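Local coordinates for protein putative immunoglobulin A1 protease (Bacteroides ovatus, PDB 3N6Z) that is of unproven function, possibly an immunoglobulin A1 protease, and folds as a long parallel beta-solenoid with a C-terminal helix and strand pair packed alongside, at residues C299-E303 / F327-S333; T282-I286 / I305-V309; M69-L75 / E99-D105; K202-S206 / N347-K351. All blocks are in the same frame, centred on the assembly; numbering follows the deposited sequence. Where two conformers were deposited one is given.

The four contacts sample different levels of an elongated beta-solenoid. Contact 3 is a parallel strand pair from successive coils near the N-terminal end; contacts 1 and 2 lie at the C-terminal end, on the opposite side of the chain's centre, with centres about 35 and 36 Å from that of contact 3. Contacts 1 and 2 have centres about 11 Å apart and touch: His328 O of the first meets Arg285 NE of the second at 2.8 Å. Contact 4, where the C-terminal segment returns to a middle rung, is centred about 18 Å from contact 1 and reaches the same sheet, and about 21 Å from contact 3. No ligand or catalytic site is identified to which these contacts could be related.

Contact 1: C299-E303 / F327-S333; sequences CYACE and FHGVAKS
The last two strands of a parallel solenoid sheet pair Tyr300, Ala301 and Cys302 with Val330, Ala331 and Lys332. The parallel ladder rests on four backbone bonds: Val330 N to Cys299 O and Ala301 N to Val330 O, each 3.0 Å, followed by Lys332 N to Ala301 O and Glu303 N to Lys332 O, each 2.9 Å. The short segment axes cross at 47°, consistent with a local twist. On the face carrying Tyr300 and Val330, the ring atom Tyr300 CD1 lies 4.1 Å from Val330 CB. Lys332 runs alongside the tyrosine in the same direction, with Lys332 CG 3.7 Å from Tyr300 CD1; a bend at its second torsion (chi2 -73°) keeps its methylene chain beside the ring. At the start of strand 299-302, Phe327 CE2, from the loop before 330-332, packs against Cys299 CB at 3.7 Å, and Cys299 SG lies in the plane of the phenyl ring at its edge, a sulfur-aromatic contact. Strand 268-270 continues the sheet beyond 299-302, bonding to Tyr300 and Cys302, whereas 330-332 is the outermost strand in this chain. Ser333 then serves as N-cap of helix 334-344, whose Leu337 packs on Tyr300, Cys302 and Lys332.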
loop_
_atom_site.group_PDB
_atom_site.type_symbol
_atom_site.label_atom_id
_atom_site.label_comp_id
_atom_site.label_asym_id
_atom_site.label_seq_id
_atom_site.Cartn_x
_atom_site.Cartn_y
_atom_site.Cartn_z
ATOM N N CYS A 299 14.283 -1.866 12.429
ATOM C CA CYS A 299 13.995 -0.947 11.338
ATOM C C CYS A 299 15.300 -0.365 10.817
ATOM O O CYS A 299 16.096 0.205 11.606
ATOM C CB CYS A 299 13.071 0.171 11.796
ATOM S SG CYS A 299 11.358 -0.389 12.138
ATOM N N TYR A 300 15.526 -0.499 9.508
ATOM C CA TYR A 300 16.772 -0.155 8.841
ATOM C C TYR A 300 16.558 0.839 7.737
ATOM O O TYR A 300 15.434 1.008 7.227
ATOM C CB TYR A 300 17.485 -1.431 8.302
ATOM C CG TYR A 300 17.598 -2.461 9.404
ATOM C CD1 TYR A 300 18.485 -2.270 10.460
ATOM C CD2 TYR A 300 16.761 -3.564 9.437
ATOM C CE1 TYR A 300 18.511 -3.144 11.535
ATOM C CE2 TYR A 300 16.766 -4.461 10.516
ATOM C CZ TYR A 300 17.665 -4.246 11.566
ATOM O OH TYR A 300 17.666 -5.090 12.632
ATOM N N ALA A 301 17.640 1.474 7.318
ATOM C CA ALA A 301 17.625 2.356 6.165
ATOM C C ALA A 301 18.918 2.200 5.410
ATOM O O ALA A 301 19.994 2.084 6.013
ATOM C CB ALA A 301 17.421 3.836 6.565
ATOM N N CYS A 302 18.873 2.200 4.082
ATOM C CA CYS A 302 20.129 2.140 3.344
ATOM C C CYS A 302 20.941 3.405 3.595
ATOM O O CYS A 302 20.431 4.520 3.581
ATOM C CB CYS A 302 19.941 1.936 1.853
ATOM S SG CYS A 302 21.499 1.394 1.039
ATOM N N GLU A 303 22.241 3.198 3.819
ATOM C CA GLU A 303 23.177 4.268 4.153
ATOM C C GLU A 303 23.282 5.310 3.036
ATOM O O GLU A 303 23.682 6.441 3.293
ATOM C CB GLU A 303 24.558 3.673 4.451
ATOM C CG GLU A 303 25.229 3.066 3.250
ATOM C CD GLU A 303 26.475 2.245 3.554
ATOM O OE1 GLU A 303 26.929 2.271 4.717
ATOM O OE2 GLU A 303 26.993 1.618 2.579
ATOM N N PHE A 327 11.418 9.196 13.038
ATOM C CA PHE A 327 12.147 7.989 13.412
ATOM C C PHE A 327 13.005 7.576 12.230
ATOM O O PHE A 327 12.469 7.381 11.138
ATOM C CB PHE A 327 11.190 6.864 13.819
ATOM C CG PHE A 327 11.896 5.550 14.114
ATOM C CD1 PHE A 327 12.963 5.504 15.003
ATOM C CD2 PHE A 327 11.498 4.377 13.491
ATOM C CE1 PHE A 327 13.595 4.293 15.278
ATOM C CE2 PHE A 327 12.128 3.184 13.746
ATOM C CZ PHE A 327 13.183 3.142 14.615
ATOM N N HIS A 328 14.308 7.365 12.485
ATOM C CA HIS A 328 15.259 7.115 11.405
ATOM C C HIS A 328 15.745 5.673 11.302
ATOM O O HIS A 328 16.365 5.323 10.312
ATOM C CB HIS A 328 16.485 7.993 11.577
ATOM C CG HIS A 328 16.218 9.451 11.383
ATOM N ND1 HIS A 328 15.492 9.957 10.316
ATOM C CD2 HIS A 328 16.599 10.513 12.129
ATOM C CE1 HIS A 328 15.459 11.278 10.421
ATOM N NE2 HIS A 328 16.144 11.640 11.503
ATOM N N GLY A 329 15.485 4.827 12.309
ATOM C CA GLY A 329 16.039 3.486 12.243
ATOM C C GLY A 329 17.577 3.484 12.202
ATOM O O GLY A 329 18.203 4.470 12.553
ATOM N N VAL A 330 18.140 2.352 11.798
ATOM C CA VAL A 330 19.579 2.120 11.800
ATOM C C VAL A 330 20.096 1.923 10.378
ATOM O O VAL A 330 19.558 1.103 9.636
ATOM C CB VAL A 330 19.904 0.885 12.666
ATOM C CG1 VAL A 330 21.393 0.485 12.535
ATOM C CG2 VAL A 330 19.485 1.147 14.143
ATOM N N ALA A 331 21.141 2.636 10.011
ATOM C CA ALA A 331 21.712 2.521 8.688
ATOM C C ALA A 331 22.375 1.162 8.427
ATOM O O ALA A 331 23.042 0.599 9.305
ATOM C CB ALA A 331 22.691 3.664 8.419
ATOM N N LYS A 332 22.209 0.677 7.205
ATOM C CA LYS A 332 22.827 -0.535 6.704
ATOM C C LYS A 332 23.326 -0.331 5.270
ATOM O O LYS A 332 22.780 0.477 4.521
ATOM C CB LYS A 332 21.835 -1.704 6.722
ATOM C CG LYS A 332 21.386 -2.124 8.133
ATOM C CD LYS A 332 22.544 -2.862 8.831
ATOM C CE LYS A 332 22.410 -2.943 10.338
ATOM N NZ LYS A 332 23.516 -3.776 10.894
ATOM N N SER A 333 24.318 -1.123 4.870
ATOM C CA SER A 333 24.768 -1.145 3.486
ATOM C C SER A 333 23.731 -1.846 2.612
ATOM O O SER A 333 22.938 -2.625 3.108
ATOM C CB SER A 333 26.121 -1.849 3.327
ATOM O OG SER A 333 25.999 -3.221 3.604
#

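Contact 2: T282-I286 / I305-V309; sequences TVGRI and IVLKV
Across the interior of a solenoid coil near the C-terminal end, Val283 and Arg285 meet Leu307, Val309 and Ile305 from the facing wall. Strands 282-284 and 307-309 run in nearly opposite directions, at 172°, but their axes come no closer than 7.5 Å and they belong to different sheets, so the contact is made by side chains. With CG1 anti to the backbone nitrogen (chi1 176°), Val283 spreads its two methyls along the opposite strand. Val283 CG1 sits 3.5 Å from Leu307 CG in the leucine conformer described, one of two deposited, while Val283 CG2 meets Val309 CG2, also at 3.5 Å. In both pairs the side chains run antiparallel and overlap along their flanks. Arg285 uses its aliphatic stem: its CG lies 3.8 Å from Leu307 CD2, the two stems roughly perpendicular, and its CD lies 4.1 Å from Ile305 CD1. Leu274 of strand 274-276 packs on both Val283 and Leu307. The chemistry is therefore divided along the arginine. Its methylenes share the apolar core, while at its buried polar end NE bonds to His328 O, and NH2 to Gly329 O with a salt bridge to Asp318, which probably offsets the cost of burying the charge.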
loop_
_atom_site.group_PDB
_atom_site.type_symbol
_atom_site.label_atom_id
_atom_site.label_comp_id
_atom_site.label_asym_id
_atom_site.label_seq_id
_atom_site.Cartn_x
_atom_site.Cartn_y
_atom_site.Cartn_z
ATOM N N THR A 282 9.041 17.707 7.599
ATOM C CA THR A 282 9.805 16.783 8.444
ATOM C C THR A 282 10.059 15.521 7.625
ATOM O O THR A 282 9.168 15.024 6.940
ATOM C CB THR A 282 9.104 16.488 9.780
ATOM O OG1 THR A 282 7.792 15.972 9.534
ATOM C CG2 THR A 282 9.003 17.765 10.611
ATOM N N VAL A 283 11.285 15.019 7.696
ATOM C CA VAL A 283 11.702 13.833 6.972
ATOM C C VAL A 283 12.328 12.837 7.918
ATOM O O VAL A 283 13.317 13.151 8.593
ATOM C CB VAL A 283 12.646 14.200 5.826
ATOM C CG1 VAL A 283 13.150 12.936 5.123
ATOM C CG2 VAL A 283 11.973 15.163 4.844
ATOM N N GLY A 284 11.749 11.644 7.968
ATOM C CA GLY A 284 12.271 10.544 8.803
ATOM C C GLY A 284 12.602 9.370 7.903
ATOM O O GLY A 284 11.809 9.013 7.008
ATOM N N ARG A 285 13.735 8.716 8.118
ATOM C CA ARG A 285 14.057 7.580 7.239
ATOM C C ARG A 285 12.936 6.555 7.311
ATOM O O ARG A 285 12.636 5.919 6.303
ATOM C CB ARG A 285 15.415 6.962 7.520
ATOM C CG ARG A 285 16.569 7.928 7.396
ATOM C CD ARG A 285 17.934 7.234 7.371
ATOM N NE ARG A 285 18.231 6.594 8.648
ATOM C CZ ARG A 285 19.447 6.418 9.158
ATOM N NH1 ARG A 285 20.525 6.754 8.457
ATOM N NH2 ARG A 285 19.570 5.898 10.372
ATOM N N ILE A 286 12.353 6.338 8.501
ATOM C CA ILE A 286 11.242 5.375 8.649
ATOM C C ILE A 286 9.880 6.083 8.728
ATOM O O ILE A 286 8.942 5.747 7.974
ATOM C CB ILE A 286 11.441 4.432 9.874
ATOM C CG1 ILE A 286 12.873 3.843 9.927
ATOM C CG2 ILE A 286 10.412 3.273 9.869
ATOM C CD1 ILE A 286 13.227 3.001 8.697
ATOM N N ILE A 305 20.714 6.466 0.991
ATOM C CA ILE A 305 19.545 7.276 0.631
ATOM C C ILE A 305 19.849 8.749 0.902
ATOM O O ILE A 305 20.633 9.096 1.804
ATOM C CB ILE A 305 18.218 6.793 1.286
ATOM C CG1 ILE A 305 18.194 7.013 2.799
ATOM C CG2 ILE A 305 17.940 5.336 0.894
ATOM C CD1 ILE A 305 16.854 6.569 3.458
ATOM N N VAL A 306 19.203 9.607 0.110
ATOM C CA VAL A 306 19.384 11.066 0.223
ATOM C C VAL A 306 18.103 11.658 0.824
ATOM O O VAL A 306 17.003 11.420 0.315
ATOM C CB VAL A 306 19.688 11.677 -1.159
ATOM C CG1 VAL A 306 19.797 13.196 -1.082
ATOM C CG2 VAL A 306 20.971 11.057 -1.741
ATOM N N LEU A 307 18.278 12.419 1.902
ATOM C CA LEU A 307 17.197 13.102 2.611
ATOM C C LEU A 307 17.404 14.602 2.385
ATOM O O LEU A 307 18.494 15.135 2.613
ATOM C CB LEU A 307 17.159 12.777 4.117
ATOM C CG LEU A 307 16.341 11.564 4.599
ATOM C CD1 LEU A 307 16.880 10.261 4.008
ATOM C CD2 LEU A 307 16.311 11.515 6.145
ATOM N N LYS A 308 16.334 15.274 1.968
ATOM C CA LYS A 308 16.355 16.715 1.684
ATOM C C LYS A 308 15.138 17.416 2.247
ATOM O O LYS A 308 14.017 16.902 2.173
ATOM C CB LYS A 308 16.449 16.993 0.183
ATOM C CG LYS A 308 17.789 16.651 -0.441
ATOM C CD LYS A 308 17.837 17.057 -1.891
ATOM C CE LYS A 308 19.218 16.844 -2.487
ATOM N NZ LYS A 308 19.269 17.324 -3.918
ATOM N N VAL A 309 15.369 18.600 2.817
ATOM C CA VAL A 309 14.312 19.517 3.217
ATOM C C VAL A 309 14.692 20.873 2.638
ATOM O O VAL A 309 15.801 21.369 2.901
ATOM C CB VAL A 309 14.128 19.594 4.742
ATOM C CG1 VAL A 309 13.124 20.738 5.117
ATOM C CG2 VAL A 309 13.626 18.263 5.270
#

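Contact 3: M69-L75 / E99-D105; sequences MKVYFQL and EIDFDGD
Phe73, Phe102, Leu75 and Ile100 on one face, and Tyr72 with Asp101 on the other, form the tightly packed part of a parallel strand pair; the looser part is its water-linked ends, Lys70 with Asp101 OD2 and Gln74 with Asp105. The strands run within 12° of parallel, in register from Val71 with Ile100 to Gln74 with Asp103. Five backbone bonds alternate between them, among them Phe73 N to Asp101 O at 2.9 Å. On the apolar face Leu75 CG approaches Phe102 CZ at 3.7 Å, Phe73 CB lies 3.9 Å from Phe102 CD2, and Phe73 CD1 meets Ile100 CG2 at 4.0 Å. Opposite, Asp101 CB sits over one face of the Tyr72 ring, 3.8 Å from the centroid, in a CH-pi contact; with CG opposite the backbone N (chi1 -171°), the carboxylate lies along the ring, their planes 27° apart. Lys70 NZ and Asp101 OD2, too far apart for a salt bridge, share one water, 2.7 Å from each atom. Another water joins Gln74 NE2, Leu75 O and Asp105 OD2. Asp101 OD1 also forms a salt bridge with Arg131, and Glu99 one with Lys164. Strand 50-52 lies beyond 71-75 and strand 125-131 beyond 100-105, so this pair is internal to the solenoid wall. Helix 61-64 covers the apolar face, with Met61 against both Phe73 and Phe102.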
loop_
_atom_site.group_PDB
_atom_site.type_symbol
_atom_site.label_atom_id
_atom_site.label_comp_id
_atom_site.label_asym_id
_atom_site.label_seq_id
_atom_site.Cartn_x
_atom_site.Cartn_y
_atom_site.Cartn_z
HETATM N N MSE A 69 -22.306 -9.202 2.215
HETATM C CA MSE A 69 -21.262 -10.209 2.497
HETATM C C MSE A 69 -20.000 -9.973 1.668
HETATM O O MSE A 69 -20.076 -9.413 0.573
HETATM C CB MSE A 69 -21.764 -11.619 2.234
HETATM C CG MSE A 69 -22.750 -11.768 1.119
HETATM SE SE MSE A 69 -22.981 -13.666 0.905
HETATM C CE MSE A 69 -24.886 -13.769 1.237
ATOM N N LYS A 70 -18.867 -10.482 2.176
ATOM C CA LYS A 70 -17.583 -10.481 1.503
ATOM C C LYS A 70 -17.634 -11.323 0.256
ATOM O O LYS A 70 -18.209 -12.407 0.274
ATOM C CB LYS A 70 -16.525 -11.014 2.471
ATOM C CG LYS A 70 -15.114 -10.964 1.928
ATOM C CD LYS A 70 -14.068 -11.048 2.983
ATOM C CE LYS A 70 -14.087 -12.403 3.605
ATOM N NZ LYS A 70 -13.076 -12.494 4.734
ATOM N N VAL A 71 -17.069 -10.798 -0.826
ATOM C CA VAL A 71 -17.012 -11.494 -2.102
ATOM C C VAL A 71 -15.537 -11.802 -2.426
ATOM O O VAL A 71 -14.635 -10.985 -2.193
ATOM C CB VAL A 71 -17.719 -10.681 -3.231
ATOM C CG1 VAL A 71 -17.561 -11.365 -4.603
ATOM C CG2 VAL A 71 -19.189 -10.491 -2.871
ATOM N N TYR A 72 -15.311 -13.016 -2.920
ATOM C CA TYR A 72 -13.992 -13.612 -3.138
ATOM C C TYR A 72 -13.646 -13.613 -4.631
ATOM O O TYR A 72 -14.448 -14.071 -5.468
ATOM C CB TYR A 72 -13.933 -15.062 -2.639
ATOM C CG TYR A 72 -14.020 -15.217 -1.134
ATOM C CD1 TYR A 72 -15.197 -14.929 -0.435
ATOM C CD2 TYR A 72 -12.921 -15.636 -0.415
ATOM C CE1 TYR A 72 -15.269 -15.092 0.939
ATOM C CE2 TYR A 72 -12.989 -15.798 0.950
ATOM C CZ TYR A 72 -14.137 -15.500 1.631
ATOM O OH TYR A 72 -14.183 -15.690 3.020
ATOM N N PHE A 73 -12.426 -13.189 -4.915
ATOM C CA PHE A 73 -11.868 -13.101 -6.252
ATOM C C PHE A 73 -10.475 -13.710 -6.250
ATOM O O PHE A 73 -9.712 -13.587 -5.271
ATOM C CB PHE A 73 -11.737 -11.654 -6.717
ATOM C CG PHE A 73 -13.017 -10.875 -6.739
ATOM C CD1 PHE A 73 -13.439 -10.161 -5.627
ATOM C CD2 PHE A 73 -13.815 -10.852 -7.879
ATOM C CE1 PHE A 73 -14.578 -9.408 -5.653
ATOM C CE2 PHE A 73 -14.974 -10.096 -7.900
ATOM C CZ PHE A 73 -15.357 -9.382 -6.790
ATOM N N GLN A 74 -10.087 -14.249 -7.402
ATOM C CA GLN A 74 -8.744 -14.801 -7.600
ATOM C C GLN A 74 -8.276 -14.529 -9.026
ATOM O O GLN A 74 -9.063 -14.640 -9.962
ATOM C CB GLN A 74 -8.754 -16.294 -7.302
ATOM C CG GLN A 74 -7.372 -16.917 -7.227
ATOM C CD GLN A 74 -7.398 -18.300 -6.595
ATOM O OE1 GLN A 74 -8.071 -18.533 -5.550
ATOM N NE2 GLN A 74 -6.666 -19.220 -7.189
ATOM N N LEU A 75 -7.009 -14.174 -9.173
ATOM C CA LEU A 75 -6.416 -14.109 -10.515
ATOM C C LEU A 75 -5.947 -15.484 -10.944
ATOM O O LEU A 75 -5.275 -16.178 -10.162
ATOM C CB LEU A 75 -5.217 -13.163 -10.571
ATOM C CG LEU A 75 -5.485 -11.690 -10.196
ATOM C CD1 LEU A 75 -4.190 -10.878 -10.363
ATOM C CD2 LEU A 75 -6.604 -11.114 -11.094
ATOM N N GLU A 99 -17.098 -5.731 1.284
ATOM C CA GLU A 99 -15.948 -6.465 1.763
ATOM C C GLU A 99 -15.423 -7.363 0.639
ATOM O O GLU A 99 -16.207 -7.930 -0.142
ATOM C CB GLU A 99 -16.303 -7.303 2.986
ATOM C CG GLU A 99 -16.726 -6.459 4.189
ATOM C CD GLU A 99 -17.377 -7.270 5.279
ATOM O OE1 GLU A 99 -17.007 -8.462 5.441
ATOM O OE2 GLU A 99 -18.226 -6.700 5.993
ATOM N N ILE A 100 -14.103 -7.510 0.586
ATOM C CA ILE A 100 -13.440 -8.206 -0.518
ATOM C C ILE A 100 -12.312 -9.087 -0.020
ATOM O O ILE A 100 -11.539 -8.704 0.862
ATOM C CB ILE A 100 -12.874 -7.196 -1.558
ATOM C CG1 ILE A 100 -13.995 -6.379 -2.195
ATOM C CG2 ILE A 100 -12.020 -7.916 -2.626
ATOM C CD1 ILE A 100 -13.513 -5.158 -2.996
ATOM N N ASP A 101 -12.263 -10.303 -0.546
ATOM C CA ASP A 101 -11.116 -11.203 -0.424
ATOM C C ASP A 101 -10.536 -11.348 -1.821
ATOM O O ASP A 101 -11.198 -11.831 -2.711
ATOM C CB ASP A 101 -11.508 -12.572 0.155
ATOM C CG ASP A 101 -10.306 -13.407 0.475
ATOM O OD1 ASP A 101 -9.784 -14.039 -0.458
ATOM O OD2 ASP A 101 -9.862 -13.400 1.639
ATOM N N PHE A 102 -9.285 -10.929 -1.986
ATOM C CA PHE A 102 -8.613 -10.942 -3.273
ATOM C C PHE A 102 -7.293 -11.702 -3.158
ATOM O O PHE A 102 -6.440 -11.354 -2.341
ATOM C CB PHE A 102 -8.353 -9.498 -3.742
ATOM C CG PHE A 102 -7.841 -9.403 -5.166
ATOM C CD1 PHE A 102 -6.498 -9.536 -5.449
ATOM C CD2 PHE A 102 -8.729 -9.231 -6.218
ATOM C CE1 PHE A 102 -6.022 -9.459 -6.745
ATOM C CE2 PHE A 102 -8.289 -9.179 -7.504
ATOM C CZ PHE A 102 -6.920 -9.274 -7.766
ATOM N N ASP A 103 -7.150 -12.743 -3.967
ATOM C CA ASP A 103 -5.916 -13.519 -4.037
ATOM C C ASP A 103 -5.370 -13.429 -5.456
ATOM O O ASP A 103 -5.965 -13.953 -6.388
ATOM C CB ASP A 103 -6.189 -14.978 -3.646
ATOM C CG ASP A 103 -4.939 -15.836 -3.636
ATOM O OD1 ASP A 103 -3.808 -15.297 -3.752
ATOM O OD2 ASP A 103 -5.110 -17.070 -3.472
ATOM N N GLY A 104 -4.233 -12.778 -5.617
ATOM C CA GLY A 104 -3.605 -12.686 -6.918
ATOM C C GLY A 104 -2.951 -13.984 -7.367
ATOM O O GLY A 104 -2.531 -14.085 -8.506
ATOM N N ASP A 105 -2.779 -14.925 -6.437
ATOM C CA ASP A 105 -2.128 -16.210 -6.727
ATOM C C ASP A 105 -0.778 -16.013 -7.432
ATOM O O ASP A 105 -0.436 -16.766 -8.352
ATOM C CB ASP A 105 -3.047 -17.150 -7.516
ATOM C CG ASP A 105 -2.534 -18.592 -7.543
ATOM O OD1 ASP A 105 -1.859 -19.015 -6.571
ATOM O OD2 ASP A 105 -2.835 -19.289 -8.521
HETATM O O HOH W 1 -10.788 -11.726 3.521
HETATM O O HOH W 2 -10.283 -15.009 -2.891
HETATM O O HOH W 3 -5.206 -18.876 -9.656
#

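Contact 4: K202-S206 / N347-K351; sequences KNCYS and NLWKK
The nearest CA atoms, of Asn203 and Leu348, are 8.4 Å apart, and the chain turns a corner at Asn203, whose phi is positive; the contact is thus carried mainly by side chains. Trp349 is its centre. Indole NE1 donates to Asn203 OD1 at 3.0 Å, with an N-H...O angle of 159°. The acceptor lies in the indole plane, while the donor is tilted from the plane of the amide carbonyl. At the far end of the six-membered ring, Trp349 CH2 faces Cys204 O edge-on at 3.8 Å. Next along that rim comes Tyr205, whose CD1 reaches Trp349 CZ3 at 3.6 Å. The two six-membered rings meet rim to rim, centroids 5.8 Å apart and planes 44° apart, so neither ring lies over the other. Tyr205 CG stands between its backbone nitrogen and carbonyl carbon (chi1 71°), an arrangement that sets CD1 against the indole. Leu348 completes the patch: its CD2 touches Asn203 CB at 3.6 Å and also lies over one face of the neighbouring indole, offset toward the rim. Asn203 itself packs between Asn170 and Asn236 of the rungs before and after it, consistent with the asparagine ladders of parallel beta-helices. Phe359 meets both Tyr205 and Trp349 edge-to-face. Across these two segments one directional bond is therefore set amid buried apolar and aromatic packing, and Tyr205 OH to Ser362 adds a second tie to the C-terminal segment; the first satisfies the indole N-H and probably helps to set the ring's orientation.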
loop_
_atom_site.group_PDB
_atom_site.type_symbol
_atom_site.label_atom_id
_atom_site.label_comp_id
_atom_site.label_asym_id
_atom_site.label_seq_id
_atom_site.Cartn_x
_atom_site.Cartn_y
_atom_site.Cartn_z
ATOM N N LYS A 202 2.026 -6.569 5.484
ATOM C CA LYS A 202 3.070 -7.530 5.822
ATOM C C LYS A 202 3.683 -8.149 4.572
ATOM O O LYS A 202 2.940 -8.568 3.678
ATOM C CB LYS A 202 2.478 -8.638 6.700
ATOM C CG LYS A 202 3.473 -9.745 7.104
ATOM C CD LYS A 202 2.850 -10.810 7.985
ATOM C CE LYS A 202 3.901 -11.830 8.399
ATOM N NZ LYS A 202 5.011 -11.193 9.187
ATOM N N ASN A 203 5.016 -8.269 4.539
ATOM C CA ASN A 203 5.709 -8.907 3.437
ATOM C C ASN A 203 5.350 -8.246 2.089
ATOM O O ASN A 203 4.939 -8.910 1.135
ATOM C CB ASN A 203 5.467 -10.432 3.415
ATOM C CG ASN A 203 6.423 -11.184 4.339
ATOM O OD1 ASN A 203 7.647 -10.916 4.362
ATOM N ND2 ASN A 203 5.870 -12.094 5.121
ATOM N N CYS A 204 5.545 -6.940 2.056
ATOM C CA CYS A 204 5.304 -6.133 0.863
ATOM C C CYS A 204 6.468 -5.238 0.539
ATOM O O CYS A 204 7.249 -4.863 1.393
ATOM C CB CYS A 204 4.062 -5.227 1.014
ATOM S SG CYS A 204 2.498 -6.134 1.199
ATOM N N TYR A 205 6.610 -4.890 -0.723
ATOM C CA TYR A 205 7.541 -3.842 -1.121
ATOM C C TYR A 205 6.914 -2.921 -2.171
ATOM O O TYR A 205 5.905 -3.246 -2.812
ATOM C CB TYR A 205 8.878 -4.422 -1.634
ATOM C CG TYR A 205 8.842 -5.110 -2.977
ATOM C CD1 TYR A 205 8.563 -6.457 -3.067
ATOM C CD2 TYR A 205 9.117 -4.422 -4.156
ATOM C CE1 TYR A 205 8.545 -7.116 -4.302
ATOM C CE2 TYR A 205 9.142 -5.068 -5.395
ATOM C CZ TYR A 205 8.842 -6.422 -5.470
ATOM O OH TYR A 205 8.823 -7.091 -6.695
ATOM N N SER A 206 7.536 -1.764 -2.341
ATOM C CA SER A 206 7.179 -0.865 -3.411
ATOM C C SER A 206 8.390 -0.167 -3.979
ATOM O O SER A 206 9.319 0.173 -3.234
ATOM C CB SER A 206 6.190 0.181 -2.921
ATOM O OG SER A 206 5.726 1.040 -3.946
ATOM N N ASN A 347 11.372 -18.165 1.572
ATOM C CA ASN A 347 10.449 -18.792 0.610
ATOM C C ASN A 347 9.738 -17.803 -0.319
ATOM O O ASN A 347 9.193 -18.215 -1.339
ATOM C CB ASN A 347 9.417 -19.640 1.363
ATOM C CG ASN A 347 10.057 -20.788 2.144
ATOM O OD1 ASN A 347 11.022 -21.407 1.691
ATOM N ND2 ASN A 347 9.515 -21.068 3.328
ATOM N N LEU A 348 9.734 -16.512 0.048
ATOM C CA LEU A 348 9.058 -15.445 -0.688
ATOM C C LEU A 348 10.050 -14.541 -1.397
ATOM O O LEU A 348 9.912 -14.268 -2.581
ATOM C CB LEU A 348 8.188 -14.601 0.264
ATOM C CG LEU A 348 7.536 -13.356 -0.321
ATOM C CD1 LEU A 348 6.555 -13.738 -1.439
ATOM C CD2 LEU A 348 6.858 -12.539 0.803
ATOM N N TRP A 349 11.026 -14.054 -0.627
ATOM C CA TRP A 349 11.950 -13.042 -1.095
ATOM C C TRP A 349 13.159 -13.665 -1.800
ATOM O O TRP A 349 13.579 -14.793 -1.495
ATOM C CB TRP A 349 12.422 -12.196 0.055
ATOM C CG TRP A 349 11.375 -11.422 0.791
ATOM C CD1 TRP A 349 10.745 -11.800 1.937
ATOM C CD2 TRP A 349 10.911 -10.094 0.498
ATOM N NE1 TRP A 349 9.916 -10.790 2.381
ATOM C CE2 TRP A 349 10.005 -9.732 1.516
ATOM C CE3 TRP A 349 11.203 -9.166 -0.514
ATOM C CZ2 TRP A 349 9.377 -8.493 1.554
ATOM C CZ3 TRP A 349 10.577 -7.949 -0.494
ATOM C CH2 TRP A 349 9.675 -7.619 0.536
ATOM N N LYS A 350 13.726 -12.920 -2.742
ATOM C CA LYS A 350 15.022 -13.270 -3.355
ATOM C C LYS A 350 15.798 -12.016 -3.667
ATOM O O LYS A 350 15.218 -10.931 -3.780
ATOM C CB LYS A 350 14.847 -14.117 -4.621
ATOM C CG LYS A 350 14.186 -13.386 -5.805
ATOM C CD LYS A 350 14.257 -14.203 -7.093
ATOM C CE LYS A 350 13.557 -13.488 -8.248
ATOM N NZ LYS A 350 13.584 -14.297 -9.518
ATOM N N LYS A 351 17.120 -12.160 -3.811
ATOM C CA LYS A 351 17.937 -11.034 -4.208
ATOM C C LYS A 351 17.669 -10.770 -5.686
ATOM O O LYS A 351 17.497 -11.702 -6.477
ATOM C CB LYS A 351 19.433 -11.285 -3.892
ATOM C CG LYS A 351 19.670 -11.257 -2.405
ATOM C CD LYS A 351 21.124 -11.365 -1.995
ATOM C CE LYS A 351 21.187 -11.711 -0.517
ATOM N NZ LYS A 351 22.581 -11.798 -0.049
#